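Local atomic coordinates of cell wall surface anchor protein (Streptococcus agalactiae, PDB entry 4Z1P), a protein that probably serves as an adhesin on the streptococcal surface, built from antigen I/II-type domains and carrying a C-terminal LPXTG motif for attachment to the cell wall. Residues D94-K99 / F115-A120; A28-V33 / V172-T177; I73-S76 / D80-S83. All blocks are in the same frame, centred on the assembly; numbering follows the deposited sequence.

All three contacts lie in the antigen I/II C2 domain, whose two antiparallel sheets face each other in an immunoglobulin-like sandwich. Contact 2 joins the sheets directly, strand 29-36 to strand 165-177, close to the centre of the chain. Contacts 1 and 3 fall between the end of strand 65-75 and the start of strand 137-145 and are nested within the long loop that contact 2 closes. Their centres are about 19 Å apart, and they touch where Trp118 NE1 packs 3.6 Å from Ile73 CD1. Contact 2 touches neither: its centre is about 25 Å from that of contact 1 and 23 Å from that of contact 3.

Contact 1. Residues D94-K99 / F115-A120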
# COMPACT_ATOMS: atom_id res chain seq x y z
N ASP A 94 14.61 -13.24 21.91
CA ASP A 94 15.47 -14.31 22.41
C ASP A 94 16.82 -14.43 21.69
O ASP A 94 17.72 -15.05 22.24
CB ASP A 94 14.73 -15.67 22.35
CG ASP A 94 13.44 -15.66 23.22
OD1 ASP A 94 13.55 -15.10 24.31
OD2 ASP A 94 12.38 -16.18 22.78
N THR A 95 16.95 -13.87 20.50
CA THR A 95 18.29 -13.82 19.82
C THR A 95 19.21 -12.69 20.26
O THR A 95 20.43 -12.73 20.00
CB THR A 95 18.18 -13.95 18.27
OG1 THR A 95 17.83 -12.71 17.67
CG2 THR A 95 17.13 -14.95 17.85
N LEU A 96 18.71 -11.70 21.04
CA LEU A 96 19.62 -10.72 21.56
C LEU A 96 20.49 -11.24 22.65
O LEU A 96 20.13 -12.20 23.35
CB LEU A 96 18.88 -9.54 22.16
CG LEU A 96 18.06 -8.69 21.23
CD1 LEU A 96 17.14 -7.79 22.04
CD2 LEU A 96 19.04 -7.91 20.34
N ASP A 97 21.63 -10.60 22.85
CA ASP A 97 22.45 -11.02 23.96
C ASP A 97 21.77 -10.72 25.25
O ASP A 97 20.77 -10.01 25.28
CB ASP A 97 23.92 -10.54 23.92
CG ASP A 97 24.08 -9.05 24.03
OD1 ASP A 97 23.28 -8.35 24.71
OD2 ASP A 97 25.07 -8.59 23.43
N GLN A 98 22.27 -11.30 26.33
CA GLN A 98 21.51 -11.28 27.58
C GLN A 98 21.44 -9.85 28.13
O GLN A 98 20.40 -9.41 28.65
CB GLN A 98 22.09 -12.27 28.60
CG GLN A 98 22.09 -13.72 28.10
CD GLN A 98 20.71 -14.37 27.96
OE1 GLN A 98 19.94 -14.48 28.92
NE2 GLN A 98 20.40 -14.83 26.76
N LYS A 99 22.53 -9.12 27.97
CA LYS A 99 22.57 -7.72 28.33
C LYS A 99 21.42 -6.91 27.76
O LYS A 99 20.77 -6.15 28.47
CB LYS A 99 23.85 -7.10 27.83
CG LYS A 99 24.11 -5.72 28.43
CD LYS A 99 23.83 -4.58 27.45
CE LYS A 99 25.00 -4.29 26.49
NZ LYS A 99 25.92 -3.23 27.03
N PHE A 115 11.88 -7.58 15.19
CA PHE A 115 11.94 -6.15 15.26
C PHE A 115 13.34 -5.65 14.95
O PHE A 115 14.28 -6.46 14.77
CB PHE A 115 11.49 -5.66 16.65
CG PHE A 115 12.36 -6.13 17.78
CD1 PHE A 115 12.10 -7.32 18.39
CD2 PHE A 115 13.37 -5.35 18.30
CE1 PHE A 115 12.84 -7.71 19.49
CE2 PHE A 115 14.15 -5.75 19.37
CZ PHE A 115 13.89 -6.94 19.99
N TYR A 116 13.45 -4.33 14.83
CA TYR A 116 14.70 -3.64 14.59
C TYR A 116 14.98 -2.73 15.76
O TYR A 116 14.05 -2.23 16.40
CB TYR A 116 14.58 -2.77 13.33
CG TYR A 116 14.20 -3.52 12.12
CD1 TYR A 116 12.91 -3.86 11.88
CD2 TYR A 116 15.20 -3.92 11.17
CE1 TYR A 116 12.57 -4.57 10.72
CE2 TYR A 116 14.86 -4.61 10.03
CZ TYR A 116 13.57 -4.91 9.80
OH TYR A 116 13.25 -5.62 8.69
N MET A 117 16.25 -2.63 16.13
CA MET A 117 16.63 -1.81 17.21
C MET A 117 17.94 -1.09 16.95
O MET A 117 18.85 -1.68 16.34
CB MET A 117 16.73 -2.64 18.50
CG MET A 117 17.09 -1.86 19.74
SD MET A 117 17.06 -2.89 21.22
CE MET A 117 18.36 -3.99 20.93
N TRP A 118 18.00 0.17 17.32
CA TRP A 118 19.21 0.99 17.12
C TRP A 118 19.64 1.42 18.49
O TRP A 118 18.83 1.96 19.24
CB TRP A 118 18.89 2.23 16.26
CG TRP A 118 18.61 1.96 14.84
CD1 TRP A 118 19.54 1.97 13.80
CD2 TRP A 118 17.39 1.56 14.27
NE1 TRP A 118 18.93 1.65 12.64
CE2 TRP A 118 17.61 1.36 12.89
CE3 TRP A 118 16.13 1.32 14.78
CZ2 TRP A 118 16.61 1.00 12.02
CZ3 TRP A 118 15.11 1.01 13.92
CH2 TRP A 118 15.37 0.80 12.55
N THR A 119 20.87 1.14 18.85
CA THR A 119 21.46 1.50 20.11
C THR A 119 22.68 2.38 19.96
O THR A 119 23.51 2.24 18.95
CB THR A 119 21.93 0.20 20.84
OG1 THR A 119 22.69 -0.57 19.97
CG2 THR A 119 20.75 -0.60 21.31
N ALA A 120 22.85 3.33 20.88
CA ALA A 120 23.99 4.15 20.87
C ALA A 120 25.26 3.38 21.11
O ALA A 120 25.41 2.71 22.10
CB ALA A 120 23.87 5.33 21.82
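Leu96 carries the first segment's share of this small apolar contact, lodging its two methyls against Phe115 and Met117 of strand 115-120. CD1 of Leu96 lies 3.9 Å from CZ of Phe115, close to the plane of the ring. Leu96 and Phe115 reach toward each other from opposite directions, and the methyl lies at the ring's edge, not over a face. The other methyl, Leu96 CD2, is 4.0 Å from Met117 CE, and CE is almost as near to CD1. Met117 runs extended from the strand as far as its sulfur and then bends at chi3 (66°), which turns CE toward the leucine fork. The backbones themselves stay well apart, with 10.4 Å between the CA atoms of Leu96 and Met117. All three touching residues are buried, and their meeting is one of van der Waals contact alone.

Polar interactions shape the first segment instead. Asp97 is the N-cap of helix 98-106, its OD1 accepting from the backbone N of Leu100. The carbonyl of Leu96 takes a hydrogen bond from the side-chain amide of Gln101, a second tie between this turn and the helix that follows it.

Strand 115-120 lies between strands 85-90 and 55-61 in the five-stranded sheet. Phe115 and Met117 project from one face of it, where Leu96 and Leu100 add cover from the helical excursion and Val58 lies alongside. Tyr116 and Trp118 project from the opposite face toward strand 65-75 of the other sheet, so the strand has the sandwich interior on one side and the segment leading into helix 98-106 on the other.

Contact 2. Residues A28-V33 / V172-T177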
# COMPACT_ATOMS: atom_id res chain seq x y z
N ALA A 28 2.77 -1.10 -2.66
CA ALA A 28 3.00 0.15 -1.92
C ALA A 28 4.32 0.15 -1.18
O ALA A 28 4.79 -0.87 -0.78
CB ALA A 28 1.89 0.33 -0.89
N THR A 29 4.94 1.31 -1.06
CA THR A 29 6.06 1.46 -0.13
C THR A 29 5.51 2.18 1.10
O THR A 29 4.91 3.23 0.96
CB THR A 29 7.13 2.25 -0.87
OG1 THR A 29 7.73 1.38 -1.84
CG2 THR A 29 8.24 2.69 0.06
N LEU A 30 5.67 1.63 2.31
CA LEU A 30 5.24 2.34 3.48
C LEU A 30 6.37 3.25 3.95
O LEU A 30 7.43 2.75 4.38
CB LEU A 30 4.80 1.39 4.58
CG LEU A 30 3.46 0.69 4.45
CD1 LEU A 30 2.31 1.66 4.56
CD2 LEU A 30 3.37 -0.07 3.13
N ASP A 31 6.13 4.57 3.91
CA ASP A 31 7.14 5.57 4.23
C ASP A 31 6.83 6.14 5.58
O ASP A 31 5.92 6.96 5.73
CB ASP A 31 7.16 6.64 3.15
CG ASP A 31 7.57 6.02 1.80
OD1 ASP A 31 8.66 5.40 1.75
OD2 ASP A 31 6.79 6.11 0.82
N TYR A 32 7.62 5.70 6.54
CA TYR A 32 7.40 6.07 7.92
C TYR A 32 8.42 7.08 8.40
O TYR A 32 9.62 7.05 7.98
CB TYR A 32 7.52 4.85 8.78
CG TYR A 32 6.54 3.74 8.58
CD1 TYR A 32 5.17 3.95 8.75
CD2 TYR A 32 6.95 2.46 8.45
CE1 TYR A 32 4.25 2.89 8.64
CE2 TYR A 32 6.07 1.40 8.42
CZ TYR A 32 4.70 1.64 8.47
OH TYR A 32 3.82 0.59 8.33
N VAL A 33 7.96 7.91 9.34
CA VAL A 33 8.80 8.85 9.98
C VAL A 33 8.64 8.67 11.47
O VAL A 33 7.55 8.85 12.03
CB VAL A 33 8.53 10.32 9.60
CG1 VAL A 33 9.50 11.24 10.33
CG2 VAL A 33 8.54 10.51 8.13
N VAL A 172 1.04 2.88 14.02
CA VAL A 172 0.36 3.39 12.81
C VAL A 172 -0.21 2.20 12.10
O VAL A 172 0.32 1.08 12.17
CB VAL A 172 1.30 4.17 11.82
CG1 VAL A 172 1.62 5.54 12.41
CG2 VAL A 172 2.55 3.40 11.48
N VAL A 173 -1.28 2.42 11.35
CA VAL A 173 -2.05 1.31 10.77
C VAL A 173 -2.52 1.66 9.38
O VAL A 173 -2.89 2.79 9.13
CB VAL A 173 -3.32 1.03 11.61
CG1 VAL A 173 -4.11 -0.07 10.93
CG2 VAL A 173 -2.91 0.63 13.05
N ASN A 174 -2.42 0.71 8.44
CA ASN A 174 -2.94 0.84 7.08
C ASN A 174 -3.48 -0.47 6.58
O ASN A 174 -2.86 -1.52 6.78
CB ASN A 174 -1.83 1.26 6.11
CG ASN A 174 -1.24 2.56 6.50
OD1 ASN A 174 -0.25 2.61 7.25
ND2 ASN A 174 -1.84 3.65 6.01
N ASP A 175 -4.65 -0.45 5.95
CA ASP A 175 -5.24 -1.69 5.43
C ASP A 175 -4.66 -2.00 4.05
O ASP A 175 -4.49 -1.08 3.25
CB ASP A 175 -6.77 -1.53 5.34
CG ASP A 175 -7.31 -0.56 6.37
OD1 ASP A 175 -7.25 0.72 6.16
OD2 ASP A 175 -7.72 -1.10 7.41
N LEU A 176 -4.35 -3.27 3.79
CA LEU A 176 -3.84 -3.71 2.54
C LEU A 176 -5.03 -4.25 1.74
O LEU A 176 -5.66 -5.22 2.19
CB LEU A 176 -2.83 -4.80 2.74
CG LEU A 176 -1.99 -5.32 1.56
CD1 LEU A 176 -2.80 -6.01 0.47
CD2 LEU A 176 -1.17 -4.18 1.00
N THR A 177 -5.28 -3.63 0.57
CA THR A 177 -6.40 -4.01 -0.32
C THR A 177 -5.80 -4.58 -1.57
O THR A 177 -5.07 -3.91 -2.31
CB THR A 177 -7.29 -2.84 -0.64
OG1 THR A 177 -6.50 -1.79 -1.21
CG2 THR A 177 -8.08 -2.32 0.64
O HOH W 1 1.24 0.92 8.82
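Tyr32 and Val172 lie alongside each other, pointing opposite ways, across the interior of an immunoglobulin-like beta sandwich, strand 29-36 coming from the four-stranded sheet and strand 165-177 from the five-stranded one. The valine methyl CG2 comes at the ring obliquely, 3.3 Å from Tyr32 CE1, a tight fit. In Val172 a chi1 of -74° sends CG1 away from the carbonyl carbon and leaves CG2 between it and the backbone N, facing the ring.

Leu30 and Asn174 approach from opposite directions, with the methyl CD1 of Leu30 3.8 Å from the amide oxygen OD1 of Asn174. The CA atoms of these two residues are 9.1 Å apart, a spacing bridged by side chains and not by backbone pairing.

The amide is gripped at both ends: ND2 of Asn174 donates to the carbonyl of Lys22, while OD1 apparently accepts from a water. That water also bonds the phenol of Tyr32, so a water-mediated polar link joins the two sheets beside the Tyr32-Val172 packing. Val11 of strand 8-11 also touches both Tyr32 and Asn174. The bridging water lies at the edge of the tyrosine ring, in its plane, 2.6 Å from Tyr32 OH and 2.7 Å from Asn174 OD1.

Contact 3. Residues I73-S76 / D80-S83; sequences IKAS and DVSS
Measured to CG1, chi1 is -51° in Ile73 and -58° in Val81; this turns CG2 of Ile73 anti to its own N and leaves CG2 of Val81 flanked by N and C, and the two methyls touch at 3.7 Å. The setting is a chain reversal at the end of strand 65-75, combining a single beta bridge, Lys74 with Asp80, and an Asx turn at Asp80. The side chains of Ile73 and Val81 run roughly perpendicular to each other. CG1, the other branch of Val81, meets CB of Ala75 at 3.9 Å.

Across the reversal the backbone N of Val81 donates to the carbonyl O of Ile73 at 3.0 Å. Ile137 of strand 137-145 and Tyr130 of helix 123-131 close over the apolar side formed by Ala75 and Val81.

On the polar side, Asp80 OD1 gathers three donors. The backbone N of Ser82 reaches it from above the carboxylate plane, which makes the Asx turn, and Ser82 OG donates to the syn lone pair of Asp80 OD1, 2.7 Å away. Held by these bonds, the carboxylate is presumably fixed in rotation. The third donor is a water 2.7 Å from Asp80 OD1; the water itself accepts from Ile73 N, 2.8 Å away.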
# COMPACT_ATOMS: atom_id res chain seq x y z
N ILE A 73 18.88 8.70 9.28
CA ILE A 73 18.67 8.86 10.73
C ILE A 73 19.39 10.14 11.11
O ILE A 73 20.65 10.22 11.01
CB ILE A 73 19.24 7.68 11.56
CG1 ILE A 73 18.72 6.38 11.00
CG2 ILE A 73 18.85 7.87 13.02
CD1 ILE A 73 19.21 5.09 11.70
N LYS A 74 18.61 11.15 11.47
CA LYS A 74 19.11 12.55 11.65
C LYS A 74 18.71 13.15 12.95
O LYS A 74 17.53 13.01 13.34
CB LYS A 74 18.65 13.48 10.51
CG LYS A 74 19.21 13.08 9.08
CD LYS A 74 18.62 13.87 7.92
CE LYS A 74 19.12 15.32 7.86
NZ LYS A 74 18.37 15.97 6.74
N ALA A 75 19.66 13.83 13.60
CA ALA A 75 19.34 14.64 14.75
C ALA A 75 18.68 15.96 14.30
O ALA A 75 18.79 16.41 13.12
CB ALA A 75 20.55 14.89 15.60
N SER A 76 17.94 16.57 15.22
CA SER A 76 17.19 17.77 14.88
C SER A 76 18.15 18.93 14.56
O SER A 76 17.70 19.94 14.06
CB SER A 76 16.25 18.17 16.00
OG SER A 76 16.88 18.34 17.22
N ASP A 80 23.77 13.80 10.57
CA ASP A 80 23.60 12.38 10.30
C ASP A 80 24.18 11.62 11.49
O ASP A 80 25.41 11.68 11.74
CB ASP A 80 24.38 12.02 8.92
CG ASP A 80 24.43 10.51 8.63
OD1 ASP A 80 23.68 9.71 9.24
OD2 ASP A 80 25.23 10.15 7.74
N VAL A 81 23.33 10.91 12.25
CA VAL A 81 23.79 10.13 13.40
C VAL A 81 23.75 8.57 13.15
O VAL A 81 23.95 7.84 14.09
CB VAL A 81 22.94 10.46 14.66
CG1 VAL A 81 22.99 11.93 14.99
CG2 VAL A 81 21.51 10.04 14.47
N SER A 82 23.56 8.16 11.89
CA SER A 82 23.43 6.71 11.48
C SER A 82 24.73 5.93 11.87
O SER A 82 24.66 4.76 12.34
CB SER A 82 23.04 6.55 9.98
OG SER A 82 24.12 7.07 9.11
N SER A 83 25.90 6.58 11.82
CA SER A 83 27.16 5.90 12.13
C SER A 83 27.39 5.73 13.65
O SER A 83 28.24 4.95 14.11
CB SER A 83 28.37 6.64 11.52
OG SER A 83 28.65 7.86 12.30
O HOH W 2 21.34 9.07 7.96